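Local coordinates for protein biotin transporter BioY (Lactococcus lactis subsp. cremoris, PDB 4DVE) that binds biotin in the membrane as the substrate-specific S component and probably hands it to an energy-coupling factor (ECF) ABC-transporter complex for uptake, at residues T21-M26 and G60-K65; F25-I30 and T68-A73; G54-G59 and I175-T180. All blocks are in the same frame, centred on the assembly; numbering follows the deposited sequence.

Contact 1 of 3, residues T21-M26 and G60-K65; sequences TYSAFM and GLLGPK. With BNG (nonyl beta-D-glucopyranoside), chain F; BNG (nonyl beta-D-glucopyranoside), chain E.
Leu62 reaches across to helix 13-33 with both of its methyl groups, and each meets a different part of it. CD2 lies 3.7 Å from Tyr22 CB, so the tyrosine is touched at the root of its side chain. CD1 lies against the adjoining residue, 3.7 Å from Ser23 CA, and, one turn on from Tyr22, 4.0 Å from Met26 CB. Leu62 is the residue most buried by the partner segment. A second apolar pair lies beside it: the selenium of selenomethionine Met26 is 4.1 Å from Leu61 CD1, and the two side chains cross at about a right angle. Met26 carries CG anti to its own nitrogen (chi1 -171°) and then bends at chi2 and chi3, which brings the selenium round to that leucine. No hydrogen bond joins the segments; in the conformer described, the hydroxyl of Ser23 is bonded to Thr19 O one turn earlier in its own helix. Farther out, the Tyr22 ring stacks with Phe193, while Leu61 also rests on Val184 and Leu187 of helix 170-189. The short axes are 10.8 Å apart and inclined at 104°, and the 60-65 segment itself contains a kink, where the nitrogens of Pro64 and Lys65 lack helical bonds to the preceding turn. This is apolar helix-helix packing at a proline kink in an all-helical membrane S component.

Contact 2 of 3, residues F25-I30 and T68-A73; sequences FMTAFI and TISVGA. With BNG (nonyl beta-D-glucopyranoside), chain E; BNG (nonyl beta-D-glucopyranoside), chain F.
The short axes of 25-30 and 68-73 approach to 8.4 Å at 45° between their N-to-C directions, and the backbones come nearest at Thr27 and Ser70, whose CA atoms are 5.2 Å apart. This close approach, consistent with the small size of both residues, lets Thr27 OG1 donate to Ser70 O over 2.7 Å. The hydroxyl meets that carbonyl at a C=O...donor angle of 115°, slightly tilted from its plane. With OG1 anti to the carbonyl carbon (chi1 -59°), the hydroxyl sits beside its own backbone nitrogen and also near Ser23 O, a competing acceptor, since its single proton can serve only one carbonyl fully. A third polar neighbour is the detergent nonyl glucoside of chain E, whose O2 donates to Thr27 OG1 over 2.7 Å. The same sugar oxygen lies 3.5 Å from Ala73 CB, so the glucose head covers the seam between the helices. Ser70 turns its CB toward the partner helix and brings OG to 3.7 Å from Met26 CB; the strongest polar partner of that hydroxyl is Ser23 O, which is thus approached by hydroxyls of both helices. Deeper along the seam the contact becomes purely apolar, as Ile30 CD1 meets Val71 CG2 at 3.9 Å with the two side chains crossing at about a right angle. Beyond the pair, Ile30 also packs on Phe74, and helix 100-119 covers the 68-73 side through Pro110, which touches Val71 and Thr68, and Phe111, which touches Thr68.

Contact 3 of 3, residues G54-G59 and I175-T180; sequences GIMMAG and IKAILT. With BTN (biotin), chain D.
Met56 and Met57, both deposited as selenomethionine, supply the whole of one side of this contact and meet Lys176, Ala177 and Thr180 on the other. Met56 starts with CG anti to its carbonyl carbon (chi1 -69°), runs straight through chi2 and bends at chi3. The chain therefore extends to the opposing helix: its selenium lies 3.8 Å from Ala177 N, and the terminal CE is 3.8 Å from Lys176 CB. Met56 and Lys176 cross at about a right angle. Thr180 OG1 touches both methionines, 3.6 Å from Met56 CB and 3.5 Å from Met57 CG. That hydroxyl is satisfied within its own helix by a 2.8 Å bond from Thr180 OG1 to Lys176 O. It comes from above the carbonyl plane, on the face opposite the one used by Thr180 N, so two donors from one residue share the oxygen. From its root against Met56, the lysine leads away from this helix pair and bends at chi3, bringing NZ to 2.9 Å from O3 of biotin in a weak hydrogen bond. NZ also forms a salt bridge with Asp173 and bonds to Ile49 O and Asn52 OD1, a network that probably holds the ammonium in position. The methionine packing thus meets the root of Lys176, whose far end forms part of the biotin pocket at the ureido carbonyl.

In the fold
Following the chain from its N terminus, helix 13-33 supplies the first segments of contacts 1 and 2, which share Phe25 and Met26. Contact 1 closes a loop of 33 residues by returning to 60-65, and contact 2 one of 37 by returning to 68-73, farther along helix 52-80. Contact 3 begins at 54-59, within both of these loops, and ends at 175-180, so it crosses both and spans 115 residues. Helix 52-80 is thus common to all three, tying helix 13-33 to helix 170-189. Packing of Leu62 CD1 against Ser70 OG links contacts 1 and 2, whose centres are 7 Å apart, while Phe29 against Met57 links contacts 2 and 3.

Contact 1 of 3, residues T21-M26 and G60-K65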
loop_
_atom_site.group_PDB
_atom_site.type_symbol
_atom_site.label_atom_id
_atom_site.label_comp_id
_atom_site.label_asym_id
_atom_site.label_seq_id
_atom_site.Cartn_x
_atom_site.Cartn_y
_atom_site.Cartn_z
ATOM N N THR A 21 -16.248 -7.466 -6.632
ATOM C CA THR A 21 -15.330 -7.836 -7.718
ATOM C C THR A 21 -14.023 -7.049 -7.686
ATOM O O THR A 21 -12.936 -7.637 -7.671
ATOM C CB THR A 21 -16.024 -7.665 -9.098
ATOM O OG1 THR A 21 -17.138 -8.546 -9.151
ATOM C CG2 THR A 21 -15.073 -7.973 -10.283
ATOM N N TYR A 22 -14.140 -5.724 -7.637
ATOM C CA TYR A 22 -12.977 -4.828 -7.566
ATOM C C TYR A 22 -12.141 -5.000 -6.304
ATOM O O TYR A 22 -10.902 -4.978 -6.348
ATOM C CB TYR A 22 -13.436 -3.370 -7.618
ATOM C CG TYR A 22 -14.102 -2.897 -8.896
ATOM C CD1 TYR A 22 -13.890 -3.525 -10.128
ATOM C CD2 TYR A 22 -14.903 -1.757 -8.868
ATOM C CE1 TYR A 22 -14.490 -3.037 -11.296
ATOM C CE2 TYR A 22 -15.474 -1.247 -10.014
ATOM C CZ TYR A 22 -15.271 -1.883 -11.227
ATOM O OH TYR A 22 -15.884 -1.343 -12.335
ATOM N N SER A 23 -12.814 -5.147 -5.171
ATOM C CA SER A 23 -12.124 -5.347 -3.913
ATOM C C SER A 23 -11.365 -6.678 -3.908
ATOM O O SER A 23 -10.219 -6.735 -3.472
ATOM C CB SER A 23 -13.117 -5.263 -2.757
ATOM O OG SER A 23 -13.618 -3.937 -2.657
ATOM N N ALA A 24 -12.006 -7.738 -4.418
ATOM C CA ALA A 24 -11.361 -9.045 -4.542
ATOM C C ALA A 24 -10.189 -8.959 -5.502
ATOM O O ALA A 24 -9.118 -9.467 -5.196
ATOM C CB ALA A 24 -12.350 -10.134 -4.954
ATOM N N PHE A 25 -10.368 -8.277 -6.637
ATOM C CA PHE A 25 -9.255 -8.079 -7.573
ATOM C C PHE A 25 -8.032 -7.362 -6.959
ATOM O O PHE A 25 -6.882 -7.728 -7.226
ATOM C CB PHE A 25 -9.695 -7.344 -8.843
ATOM C CG PHE A 25 -8.563 -7.105 -9.798
ATOM C CD1 PHE A 25 -8.255 -8.034 -10.778
ATOM C CD2 PHE A 25 -7.760 -5.968 -9.679
ATOM C CE1 PHE A 25 -7.186 -7.826 -11.647
ATOM C CE2 PHE A 25 -6.690 -5.763 -10.536
ATOM C CZ PHE A 25 -6.408 -6.690 -11.525
HETATM N N MSE A 26 -8.295 -6.342 -6.157
HETATM C CA MSE A 26 -7.252 -5.524 -5.544
HETATM C C MSE A 26 -6.457 -6.365 -4.573
HETATM O O MSE A 26 -5.234 -6.314 -4.604
HETATM C CB MSE A 26 -7.911 -4.279 -4.906
HETATM C CG MSE A 26 -6.929 -3.229 -4.423
HETATM SE SE MSE A 26 -6.001 -2.382 -5.957
HETATM C CE MSE A 26 -4.276 -3.215 -5.588
ATOM N N GLY A 60 -6.663 4.845 -3.911
ATOM C CA GLY A 60 -6.935 5.696 -5.058
ATOM C C GLY A 60 -7.965 5.114 -6.010
ATOM O O GLY A 60 -8.538 5.845 -6.834
ATOM N N LEU A 61 -8.176 3.803 -5.925
ATOM C CA LEU A 61 -9.202 3.137 -6.738
ATOM C C LEU A 61 -10.511 2.962 -6.003
ATOM O O LEU A 61 -11.566 3.256 -6.545
ATOM C CB LEU A 61 -8.719 1.784 -7.257
ATOM C CG LEU A 61 -7.698 1.882 -8.388
ATOM C CD1 LEU A 61 -7.062 0.519 -8.712
ATOM C CD2 LEU A 61 -8.344 2.553 -9.598
ATOM N N LEU A 62 -10.442 2.486 -4.765
ATOM C CA LEU A 62 -11.619 2.039 -4.064
ATOM C C LEU A 62 -11.986 2.937 -2.916
ATOM O O LEU A 62 -12.934 2.653 -2.184
ATOM C CB LEU A 62 -11.384 0.598 -3.580
ATOM C CG LEU A 62 -11.279 -0.429 -4.729
ATOM C CD1 LEU A 62 -11.053 -1.843 -4.219
ATOM C CD2 LEU A 62 -12.499 -0.376 -5.661
ATOM N N GLY A 63 -11.195 4.001 -2.711
ATOM C CA GLY A 63 -11.497 4.980 -1.668
ATOM C C GLY A 63 -11.137 4.504 -0.285
ATOM O O GLY A 63 -10.560 3.412 -0.121
ATOM N N PRO A 64 -11.436 5.341 0.729
ATOM C CA PRO A 64 -10.883 5.078 2.056
ATOM C C PRO A 64 -11.514 3.894 2.781
ATOM O O PRO A 64 -10.892 3.346 3.690
ATOM C CB PRO A 64 -11.146 6.382 2.812
ATOM C CG PRO A 64 -12.365 6.958 2.121
ATOM C CD PRO A 64 -12.158 6.626 0.675
ATOM N N LYS A 65 -12.716 3.488 2.389
ATOM C CA LYS A 65 -13.381 2.336 3.032
ATOM C C LYS A 65 -12.975 1.010 2.380
ATOM O O LYS A 65 -12.308 0.167 3.006
ATOM C CB LYS A 65 -14.907 2.507 3.016
ATOM C CG LYS A 65 -15.674 1.342 3.649
ATOM C CD LYS A 65 -17.180 1.626 3.735
ATOM C CE LYS A 65 -17.841 0.521 4.564
ATOM N NZ LYS A 65 -19.326 0.565 4.648
HETATM C C1 BNG F . -14.341 6.736 6.159
HETATM C C2 BNG F . -14.969 7.447 4.966
HETATM C C3 BNG F . -14.490 8.891 4.879
HETATM C C4 BNG F . -14.627 9.594 6.225
HETATM C C5 BNG F . -14.022 8.754 7.342
HETATM C C6 BNG F . -14.228 9.420 8.698
HETATM C "C1'" BNG F . -14.133 4.613 7.173
HETATM C "C2'" BNG F . -13.665 3.348 6.464
HETATM C "C3'" BNG F . -13.593 2.173 7.432
HETATM C "C4'" BNG F . -12.371 1.307 7.150
HETATM C "C5'" BNG F . -12.710 -0.173 7.280
HETATM C "C6'" BNG F . -11.647 -0.908 8.087
HETATM C "C7'" BNG F . -11.395 -2.300 7.520
HETATM C "C8'" BNG F . -10.478 -3.105 8.433
HETATM C "C9'" BNG F . -10.115 -4.432 7.804
HETATM O O1 BNG F . -14.880 5.419 6.264
HETATM O O2 BNG F . -14.619 6.755 3.761
HETATM O O3 BNG F . -15.261 9.591 3.894
HETATM O O4 BNG F . -13.966 10.863 6.170
HETATM O O5 BNG F . -14.630 7.464 7.350
HETATM O O6 BNG F . -14.851 8.494 9.595
HETATM C C1 BNG E . -11.652 -10.438 -0.532
HETATM C C2 BNG E . -12.033 -8.970 -0.694
HETATM C C3 BNG E . -13.212 -8.610 0.201
HETATM C C4 BNG E . -14.346 -9.616 0.042
HETATM C C5 BNG E . -13.827 -11.044 0.161
HETATM C C6 BNG E . -14.946 -12.053 -0.073
HETATM C "C1'" BNG E . -10.288 -12.151 -1.413
HETATM C "C2'" BNG E . -9.586 -12.543 -2.709
HETATM C "C3'" BNG E . -8.456 -13.530 -2.440
HETATM C "C4'" BNG E . -7.609 -13.743 -3.690
HETATM C "C5'" BNG E . -6.539 -14.801 -3.450
HETATM C "C6'" BNG E . -5.544 -14.842 -4.604
HETATM C "C7'" BNG E . -4.664 -16.083 -4.522
HETATM C "C8'" BNG E . -3.510 -16.002 -5.515
HETATM C "C9'" BNG E . -4.018 -15.737 -6.915
HETATM O O1 BNG E . -10.610 -10.763 -1.449
HETATM O O2 BNG E . -10.910 -8.147 -0.359
HETATM O O3 BNG E . -13.686 -7.301 -0.139
HETATM O O4 BNG E . -15.335 -9.383 1.050
HETATM O O5 BNG E . -12.790 -11.255 -0.795
HETATM O O6 BNG E . -14.380 -13.333 -0.374
#

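Contact 2 of 3, residues F25-I30 and T68-A73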
loop_
_atom_site.group_PDB
_atom_site.type_symbol
_atom_site.label_atom_id
_atom_site.label_comp_id
_atom_site.label_asym_id
_atom_site.label_seq_id
_atom_site.Cartn_x
_atom_site.Cartn_y
_atom_site.Cartn_z
ATOM N N PHE A 25 -10.368 -8.277 -6.637
ATOM C CA PHE A 25 -9.255 -8.079 -7.573
ATOM C C PHE A 25 -8.032 -7.362 -6.959
ATOM O O PHE A 25 -6.882 -7.728 -7.226
ATOM C CB PHE A 25 -9.695 -7.344 -8.843
ATOM C CG PHE A 25 -8.563 -7.105 -9.798
ATOM C CD1 PHE A 25 -8.255 -8.034 -10.778
ATOM C CD2 PHE A 25 -7.760 -5.968 -9.679
ATOM C CE1 PHE A 25 -7.186 -7.826 -11.647
ATOM C CE2 PHE A 25 -6.690 -5.763 -10.536
ATOM C CZ PHE A 25 -6.408 -6.690 -11.525
HETATM N N MSE A 26 -8.295 -6.342 -6.157
HETATM C CA MSE A 26 -7.252 -5.524 -5.544
HETATM C C MSE A 26 -6.457 -6.365 -4.573
HETATM O O MSE A 26 -5.234 -6.314 -4.604
HETATM C CB MSE A 26 -7.911 -4.279 -4.906
HETATM C CG MSE A 26 -6.929 -3.229 -4.423
HETATM SE SE MSE A 26 -6.001 -2.382 -5.957
HETATM C CE MSE A 26 -4.276 -3.215 -5.588
ATOM N N THR A 27 -7.152 -7.147 -3.729
ATOM C CA THR A 27 -6.529 -8.105 -2.813
ATOM C C THR A 27 -5.675 -9.137 -3.574
ATOM O O THR A 27 -4.514 -9.360 -3.241
ATOM C CB THR A 27 -7.592 -8.829 -1.966
ATOM O OG1 THR A 27 -8.354 -7.877 -1.199
ATOM C CG2 THR A 27 -6.952 -9.887 -1.044
ATOM N N ALA A 28 -6.236 -9.702 -4.631
ATOM C CA ALA A 28 -5.511 -10.663 -5.468
ATOM C C ALA A 28 -4.278 -10.024 -6.128
ATOM O O ALA A 28 -3.216 -10.667 -6.210
ATOM C CB ALA A 28 -6.440 -11.258 -6.530
ATOM N N PHE A 29 -4.421 -8.770 -6.581
ATOM C CA PHE A 29 -3.328 -8.046 -7.242
ATOM C C PHE A 29 -2.138 -7.816 -6.306
ATOM O O PHE A 29 -0.968 -8.015 -6.674
ATOM C CB PHE A 29 -3.841 -6.713 -7.797
ATOM C CG PHE A 29 -2.835 -5.970 -8.606
ATOM C CD1 PHE A 29 -2.530 -6.384 -9.889
ATOM C CD2 PHE A 29 -2.166 -4.883 -8.081
ATOM C CE1 PHE A 29 -1.584 -5.708 -10.645
ATOM C CE2 PHE A 29 -1.223 -4.204 -8.832
ATOM C CZ PHE A 29 -0.922 -4.621 -10.109
ATOM N N ILE A 30 -2.444 -7.430 -5.080
ATOM C CA ILE A 30 -1.429 -7.244 -4.068
ATOM C C ILE A 30 -0.671 -8.556 -3.810
ATOM O O ILE A 30 0.591 -8.582 -3.682
ATOM C CB ILE A 30 -2.045 -6.700 -2.770
ATOM C CG1 ILE A 30 -2.604 -5.278 -2.971
ATOM C CG2 ILE A 30 -0.985 -6.710 -1.655
ATOM C CD1 ILE A 30 -3.632 -4.860 -1.911
ATOM N N THR A 68 -9.285 0.133 2.155
ATOM C CA THR A 68 -8.824 -0.415 3.418
ATOM C C THR A 68 -9.255 -1.866 3.637
ATOM O O THR A 68 -8.489 -2.698 4.152
ATOM C CB THR A 68 -9.269 0.481 4.601
ATOM O OG1 THR A 68 -8.770 1.809 4.383
ATOM C CG2 THR A 68 -8.737 -0.051 5.921
ATOM N N ILE A 69 -10.480 -2.180 3.230
ATOM C CA ILE A 69 -10.981 -3.536 3.346
ATOM C C ILE A 69 -10.135 -4.469 2.478
ATOM O O ILE A 69 -9.772 -5.546 2.930
ATOM C CB ILE A 69 -12.483 -3.598 2.995
ATOM C CG1 ILE A 69 -13.294 -2.890 4.101
ATOM C CG2 ILE A 69 -12.983 -5.035 2.813
ATOM C CD1 ILE A 69 -14.769 -2.770 3.779
ATOM N N SER A 70 -9.848 -4.071 1.240
ATOM C CA SER A 70 -9.033 -4.898 0.346
ATOM C C SER A 70 -7.654 -5.236 0.913
ATOM O O SER A 70 -7.186 -6.379 0.768
ATOM C CB SER A 70 -8.800 -4.193 -0.999
ATOM O OG SER A 70 -9.903 -4.368 -1.817
ATOM N N VAL A 71 -6.978 -4.217 1.449
ATOM C CA VAL A 71 -5.645 -4.373 2.085
ATOM C C VAL A 71 -5.768 -5.187 3.365
ATOM O O VAL A 71 -4.945 -6.064 3.657
ATOM C CB VAL A 71 -4.946 -2.993 2.329
ATOM C CG1 VAL A 71 -3.698 -3.130 3.221
ATOM C CG2 VAL A 71 -4.602 -2.352 0.982
ATOM N N GLY A 72 -6.821 -4.916 4.116
ATOM C CA GLY A 72 -7.108 -5.642 5.336
ATOM C C GLY A 72 -7.250 -7.118 5.088
ATOM O O GLY A 72 -6.725 -7.933 5.850
ATOM N N ALA A 73 -7.935 -7.464 4.005
ATOM C CA ALA A 73 -8.164 -8.850 3.687
ATOM C C ALA A 73 -6.845 -9.539 3.355
ATOM O O ALA A 73 -6.623 -10.688 3.737
ATOM C CB ALA A 73 -9.181 -8.988 2.542
HETATM C C1 BNG E . -11.652 -10.438 -0.532
HETATM C C2 BNG E . -12.033 -8.970 -0.694
HETATM C C3 BNG E . -13.212 -8.610 0.201
HETATM C C4 BNG E . -14.346 -9.616 0.042
HETATM C C5 BNG E . -13.827 -11.044 0.161
HETATM C C6 BNG E . -14.946 -12.053 -0.073
HETATM C "C1'" BNG E . -10.288 -12.151 -1.413
HETATM C "C2'" BNG E . -9.586 -12.543 -2.709
HETATM C "C3'" BNG E . -8.456 -13.530 -2.440
HETATM C "C4'" BNG E . -7.609 -13.743 -3.690
HETATM C "C5'" BNG E . -6.539 -14.801 -3.450
HETATM C "C6'" BNG E . -5.544 -14.842 -4.604
HETATM C "C7'" BNG E . -4.664 -16.083 -4.522
HETATM C "C8'" BNG E . -3.510 -16.002 -5.515
HETATM C "C9'" BNG E . -4.018 -15.737 -6.915
HETATM O O1 BNG E . -10.610 -10.763 -1.449
HETATM O O2 BNG E . -10.910 -8.147 -0.359
HETATM O O3 BNG E . -13.686 -7.301 -0.139
HETATM O O4 BNG E . -15.335 -9.383 1.050
HETATM O O5 BNG E . -12.790 -11.255 -0.795
HETATM O O6 BNG E . -14.380 -13.333 -0.374
HETATM C C1 BNG F . -14.341 6.736 6.159
HETATM C C2 BNG F . -14.969 7.447 4.966
HETATM C C3 BNG F . -14.490 8.891 4.879
HETATM C C4 BNG F . -14.627 9.594 6.225
HETATM C C5 BNG F . -14.022 8.754 7.342
HETATM C C6 BNG F . -14.228 9.420 8.698
HETATM C "C1'" BNG F . -14.133 4.613 7.173
HETATM C "C2'" BNG F . -13.665 3.348 6.464
HETATM C "C3'" BNG F . -13.593 2.173 7.432
HETATM C "C4'" BNG F . -12.371 1.307 7.150
HETATM C "C5'" BNG F . -12.710 -0.173 7.280
HETATM C "C6'" BNG F . -11.647 -0.908 8.087
HETATM C "C7'" BNG F . -11.395 -2.300 7.520
HETATM C "C8'" BNG F . -10.478 -3.105 8.433
HETATM C "C9'" BNG F . -10.115 -4.432 7.804
HETATM O O1 BNG F . -14.880 5.419 6.264
HETATM O O2 BNG F . -14.619 6.755 3.761
HETATM O O3 BNG F . -15.261 9.591 3.894
HETATM O O4 BNG F . -13.966 10.863 6.170
HETATM O O5 BNG F . -14.630 7.464 7.350
HETATM O O6 BNG F . -14.851 8.494 9.595
#

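Contact 3 of 3, residues G54-G59 and I175-T180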
loop_
_atom_site.group_PDB
_atom_site.type_symbol
_atom_site.label_atom_id
_atom_site.label_comp_id
_atom_site.label_asym_id
_atom_site.label_seq_id
_atom_site.Cartn_x
_atom_site.Cartn_y
_atom_site.Cartn_z
ATOM N N GLY A 54 0.893 -2.115 -4.647
ATOM C CA GLY A 54 -0.527 -2.472 -4.635
ATOM C C GLY A 54 -1.260 -1.816 -3.464
ATOM O O GLY A 54 -2.445 -1.475 -3.568
ATOM N N ILE A 55 -0.552 -1.694 -2.344
ATOM C CA ILE A 55 -1.054 -1.025 -1.172
ATOM C C ILE A 55 -1.338 0.439 -1.502
ATOM O O ILE A 55 -2.339 0.983 -1.069
ATOM C CB ILE A 55 -0.062 -1.069 0.018
ATOM C CG1 ILE A 55 0.360 -2.513 0.347
ATOM C CG2 ILE A 55 -0.682 -0.389 1.243
ATOM C CD1 ILE A 55 -0.800 -3.465 0.597
HETATM N N MSE A 56 -0.464 1.045 -2.298
HETATM C CA MSE A 56 -0.600 2.441 -2.684
HETATM C C MSE A 56 -1.787 2.679 -3.576
HETATM O O MSE A 56 -2.438 3.736 -3.485
HETATM C CB MSE A 56 0.629 2.924 -3.462
HETATM C CG MSE A 56 1.854 3.007 -2.600
HETATM SE SE MSE A 56 3.393 3.654 -3.663
HETATM C CE MSE A 56 4.829 2.677 -2.723
HETATM N N MSE A 57 -2.058 1.734 -4.473
HETATM C CA MSE A 57 -3.148 1.869 -5.444
HETATM C C MSE A 57 -4.549 1.697 -4.891
HETATM O O MSE A 57 -5.510 2.255 -5.451
HETATM C CB MSE A 57 -2.982 0.791 -6.513
HETATM C CG MSE A 57 -1.775 1.038 -7.418
HETATM SE SE MSE A 57 -1.351 -0.604 -8.444
HETATM C CE MSE A 57 -3.142 -0.822 -9.249
ATOM N N ALA A 58 -4.683 0.908 -3.823
ATOM C CA ALA A 58 -5.985 0.487 -3.282
ATOM C C ALA A 58 -6.907 1.653 -2.912
ATOM O O ALA A 58 -8.094 1.657 -3.279
ATOM C CB ALA A 58 -5.781 -0.433 -2.075
ATOM N N GLY A 59 -6.376 2.614 -2.157
ATOM C CA GLY A 59 -7.144 3.813 -1.751
ATOM C C GLY A 59 -7.508 4.765 -2.883
ATOM O O GLY A 59 -8.551 5.424 -2.841
ATOM N N ILE A 175 9.240 5.555 -7.928
ATOM C CA ILE A 175 8.795 4.914 -9.167
ATOM C C ILE A 175 7.422 4.241 -8.970
ATOM O O ILE A 175 6.537 4.393 -9.825
ATOM C CB ILE A 175 9.808 3.884 -9.702
ATOM C CG1 ILE A 175 11.087 4.575 -10.193
ATOM C CG2 ILE A 175 9.214 3.059 -10.843
ATOM C CD1 ILE A 175 12.262 3.612 -10.233
ATOM N N LYS A 176 7.255 3.518 -7.867
ATOM C CA LYS A 176 5.973 2.852 -7.557
ATOM C C LYS A 176 4.853 3.855 -7.403
ATOM O O LYS A 176 3.756 3.600 -7.856
ATOM C CB LYS A 176 6.038 1.983 -6.295
ATOM C CG LYS A 176 6.959 0.763 -6.412
ATOM C CD LYS A 176 7.284 0.187 -5.027
ATOM C CE LYS A 176 8.696 -0.354 -4.912
ATOM N NZ LYS A 176 9.022 -0.749 -3.518
ATOM N N ALA A 177 5.119 4.967 -6.724
ATOM C CA ALA A 177 4.103 6.001 -6.510
ATOM C C ALA A 177 3.693 6.661 -7.845
ATOM O O ALA A 177 2.501 6.954 -8.052
ATOM C CB ALA A 177 4.597 7.058 -5.517
ATOM N N ILE A 178 4.677 6.893 -8.732
ATOM C CA ILE A 178 4.428 7.496 -10.038
ATOM C C ILE A 178 3.581 6.546 -10.879
ATOM O O ILE A 178 2.614 6.974 -11.538
ATOM C CB ILE A 178 5.713 7.776 -10.876
ATOM C CG1 ILE A 178 6.689 8.778 -10.240
ATOM C CG2 ILE A 178 5.371 8.273 -12.260
ATOM C CD1 ILE A 178 6.081 9.908 -9.471
ATOM N N LEU A 179 3.969 5.274 -10.904
ATOM C CA LEU A 179 3.213 4.276 -11.674
ATOM C C LEU A 179 1.807 4.119 -11.098
ATOM O O LEU A 179 0.845 3.891 -11.849
ATOM C CB LEU A 179 3.926 2.915 -11.683
ATOM C CG LEU A 179 5.174 2.834 -12.567
ATOM C CD1 LEU A 179 5.996 1.581 -12.249
ATOM C CD2 LEU A 179 4.760 2.867 -14.038
ATOM N N THR A 180 1.704 4.205 -9.766
ATOM C CA THR A 180 0.397 4.189 -9.092
ATOM C C THR A 180 -0.530 5.284 -9.633
ATOM O O THR A 180 -1.662 5.008 -10.034
ATOM C CB THR A 180 0.524 4.309 -7.555
ATOM O OG1 THR A 180 1.087 3.094 -7.017
ATOM C CG2 THR A 180 -0.851 4.577 -6.903
HETATM C C11 BTN D . 7.359 -8.170 4.184
HETATM O O11 BTN D . 6.947 -8.813 3.191
HETATM O O12 BTN D . 7.777 -8.775 5.181
HETATM C C10 BTN D . 7.337 -6.630 4.205
HETATM C C9 BTN D . 8.538 -5.998 3.497
HETATM C C8 BTN D . 8.488 -4.457 3.614
HETATM C C7 BTN D . 9.496 -3.792 2.663
HETATM C C2 BTN D . 9.451 -2.276 2.723
HETATM S S1 BTN D . 7.897 -1.649 2.063
HETATM C C6 BTN D . 8.600 -0.026 1.866
HETATM C C5 BTN D . 10.091 -0.199 1.483
HETATM N N1 BTN D . 10.253 -0.251 0.053
HETATM C C3 BTN D . 10.685 -1.432 -0.379
HETATM O O3 BTN D . 10.911 -1.729 -1.553
HETATM N N2 BTN D . 10.851 -2.234 0.688
HETATM C C4 BTN D . 10.557 -1.582 1.939
#